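Local coordinates for Thiol:disulfide interchange protein (Klebsiella pneumoniae, PDB 6DXN) that probably acts as a periplasmic thiol:disulfide oxidoreductase of the DsbA subfamily, exchanging disulfide bonds with substrate proteins through a thioredoxin-type redox centre, at residues D141-V144 against E145-V149. Numbering follows the deposited sequence.
Sequences DNLV and EKMKV
N142 and V144 meet K146 and V149 in a local contact at the C-terminal end of helix 131-146, where the helix stops beside strand 25-29. Two i to i+4 bonds carry the last turn: K146 N to N142 O is 2.9 Å and almost straight (N-H...O 178°), while M147 N lies 2.8 Å from L143 O. One residue earlier, E145 N is held by two weak bonds, to D141 O and to N142 O.

The termination is a Schellman motif. K148 leaves helical geometry with a positive phi of 63°, and the chain doubles back so that V149 N reaches V144 O at 3.1 Å; K148 N bonds to E145 O. The turn also sets V149 against V144, chiefly methyl on backbone: CG2 of V149 comes within 3.8 Å of CA of V144, whereas the side chains meet more loosely, CG1 of V144 being 4.2 Å from CB of V149. Both side chains rest on F28 of strand 25-29, joining this helix end to the sheet of the thioredoxin-like domain.

On the polar side, the ammonium of K146 is gripped twice: NZ lies 2.8 Å from OD1 of N142, slightly tilted from the amide plane, and 2.7 Å from OE1 of E145 in a salt bridge, met nearly along the carboxylate C-O axis. Bends at its second and fourth torsions fold the lysine back over its own turn to reach both oxygens. The neighbouring carboxylate probably favours the charged lysine.

The side chains of L143 and selenomethionine M147 extend in a common direction along the buried side. CE of M147 is 3.3 Å from CD2 of L143 and nearly as close to CG, nearer than normal carbon contact; with the second and third torsions of M147 also off staggered values, the methyl placement is doubtful in detail. P23 touches both residues, and M147 also reaches V26 and F28.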
ATOM      1  N   ASP A 141       4.517  -9.999   4.178  1.00 17.67           N
ATOM      2  CA  ASP A 141       4.620 -11.246   3.406  1.00 17.36           C
ATOM      3  C   ASP A 141       3.520 -12.246   3.811  1.00 16.51           C
ATOM      4  O   ASP A 141       2.909 -12.907   2.960  1.00 14.23           O
ATOM      5  CB  ASP A 141       6.005 -11.882   3.575  1.00 18.58           C
ATOM      6  CG  ASP A 141       7.163 -11.060   3.027  1.00 19.77           C
ATOM      7  OD1 ASP A 141       6.922 -10.205   2.137  1.00 20.19           O
ATOM      8  OD2 ASP A 141       8.305 -11.279   3.496  1.00 20.64           O
ATOM      9  N   ASN A 142       3.268 -12.355   5.116  1.00 16.65           N
ATOM     10  CA  ASN A 142       2.292 -13.313   5.634  1.00 17.54           C
ATOM     11  C   ASN A 142       0.870 -12.988   5.142  1.00 18.39           C
ATOM     12  O   ASN A 142       0.111 -13.893   4.790  1.00 18.61           O
ATOM     13  CB  ASN A 142       2.302 -13.343   7.164  1.00 18.89           C
ATOM     14  CG  ASN A 142       1.408 -14.426   7.728  1.00 19.29           C
ATOM     15  OD1 ASN A 142       1.418 -15.559   7.247  1.00 19.48           O
ATOM     16  ND2 ASN A 142       0.644 -14.090   8.752  1.00 18.21           N
ATOM     17  N   LEU A 143       0.513 -11.701   5.125  1.00 17.68           N
ATOM     18  CA  LEU A 143      -0.850 -11.301   4.721  1.00 18.31           C
ATOM     19  C   LEU A 143      -1.047 -11.421   3.203  1.00 17.57           C
ATOM     20  O   LEU A 143      -2.166 -11.701   2.761  1.00 16.46           O
ATOM     21  CB  LEU A 143      -1.168  -9.898   5.248  1.00 18.31           C
ATOM     22  CG  LEU A 143      -1.855  -9.869   6.619  1.00 19.73           C
ATOM     23  CD1 LEU A 143      -1.178 -10.781   7.624  1.00 20.08           C
ATOM     24  CD2 LEU A 143      -1.939  -8.459   7.160  1.00 20.77           C
ATOM     25  N   VAL A 144       0.017 -11.233   2.414  1.00 16.74           N
ATOM     26  CA  VAL A 144      -0.122 -11.405   0.964  1.00 16.97           C
ATOM     27  C   VAL A 144      -0.571 -12.851   0.699  1.00 17.89           C
ATOM     28  O   VAL A 144      -1.393 -13.105  -0.189  1.00 18.77           O
ATOM     29  CB  VAL A 144       1.168 -11.028   0.206  1.00 17.64           C
ATOM     30  CG1 VAL A 144       1.198 -11.585  -1.208  1.00 17.70           C
ATOM     31  CG2 VAL A 144       1.380  -9.524   0.194  1.00 17.45           C
ATOM     32  N   GLU A 145      -0.043 -13.786   1.498  1.00 18.66           N
ATOM     33  CA  GLU A 145      -0.406 -15.199   1.392  1.00 20.39           C
ATOM     34  C   GLU A 145      -1.814 -15.423   1.978  1.00 20.83           C
ATOM     35  O   GLU A 145      -2.727 -15.840   1.262  1.00 21.03           O
ATOM     36  CB  GLU A 145       0.683 -16.059   2.046  1.00 23.25           C
ATOM     37  CG  GLU A 145       0.392 -17.550   2.055  1.00 25.39           C
ATOM     38  CD  GLU A 145      -0.392 -18.060   3.253  1.00 28.64           C
ATOM     39  OE1 GLU A 145      -0.009 -17.730   4.399  1.00 31.46           O
ATOM     40  OE2 GLU A 145      -1.382 -18.782   3.042  1.00 33.44           O
ATOM     41  N   LYS A 146      -2.002 -15.102   3.262  1.00 22.16           N
ATOM     42  CA  LYS A 146      -3.299 -15.359   3.941  1.00 24.26           C
ATOM     43  C   LYS A 146      -4.471 -14.699   3.197  1.00 24.26           C
ATOM     44  O   LYS A 146      -5.493 -15.349   2.962  1.00 23.04           O
ATOM     45  CB  LYS A 146      -3.236 -14.913   5.405  1.00 26.66           C
ATOM     46  CG  LYS A 146      -2.281 -15.710   6.288  1.00 28.21           C
ATOM     47  CD  LYS A 146      -2.587 -17.195   6.338  1.00 29.09           C
ATOM     48  CE  LYS A 146      -1.738 -17.946   7.344  1.00 30.97           C
ATOM     49  NZ  LYS A 146      -0.290 -17.800   7.058  1.00 31.02           N
HETATM   50  N   MSE A 147      -4.319 -13.424   2.812  1.00 25.37           N
HETATM   51  CA  MSE A 147      -5.394 -12.701   2.112  1.00 25.18           C
HETATM   52  C   MSE A 147      -5.567 -13.118   0.654  1.00 26.21           C
HETATM   53  O   MSE A 147      -6.550 -12.733   0.018  1.00 23.87           O
HETATM   54  CB  MSE A 147      -5.177 -11.201   2.264  1.00 28.44           C
HETATM   55  CG  MSE A 147      -5.127 -10.842   3.749  1.00 32.24           C
HETATM   56 SE   MSE A 147      -5.973  -9.100   4.093  1.00 40.20          SE
HETATM   57  CE  MSE A 147      -4.647  -8.422   5.362  1.00 36.41           C
ATOM     58  N   LYS A 148      -4.608 -13.899   0.135  1.00 23.86           N
ATOM     59  CA  LYS A 148      -4.652 -14.459  -1.225  1.00 26.79           C
ATOM     60  C   LYS A 148      -4.631 -13.330  -2.268  1.00 26.41           C
ATOM     61  O   LYS A 148      -5.432 -13.318  -3.199  1.00 27.37           O
ATOM     62  CB  LYS A 148      -5.890 -15.356  -1.369  1.00 27.72           C
ATOM     63  CG  LYS A 148      -6.011 -16.447  -0.312  1.00 28.71           C
ATOM     64  CD  LYS A 148      -7.333 -17.202  -0.313  1.00 29.21           C
ATOM     65  CE  LYS A 148      -7.566 -18.026  -1.562  1.00 29.72           C
ATOM     66  NZ  LYS A 148      -8.820 -18.817  -1.472  1.00 29.50           N
ATOM     67  N   VAL A 149      -3.692 -12.393  -2.104  1.00 25.27           N
ATOM     68  CA  VAL A 149      -3.557 -11.256  -3.013  1.00 26.59           C
ATOM     69  C   VAL A 149      -3.102 -11.775  -4.386  1.00 27.66           C
ATOM     70  O   VAL A 149      -2.248 -12.646  -4.465  1.00 29.06           O
ATOM     71  CB  VAL A 149      -2.584 -10.213  -2.434  1.00 24.77           C
ATOM     72  CG1 VAL A 149      -2.468  -8.984  -3.319  1.00 25.33           C
ATOM     73  CG2 VAL A 149      -2.985  -9.813  -1.020  1.00 23.20           C
TER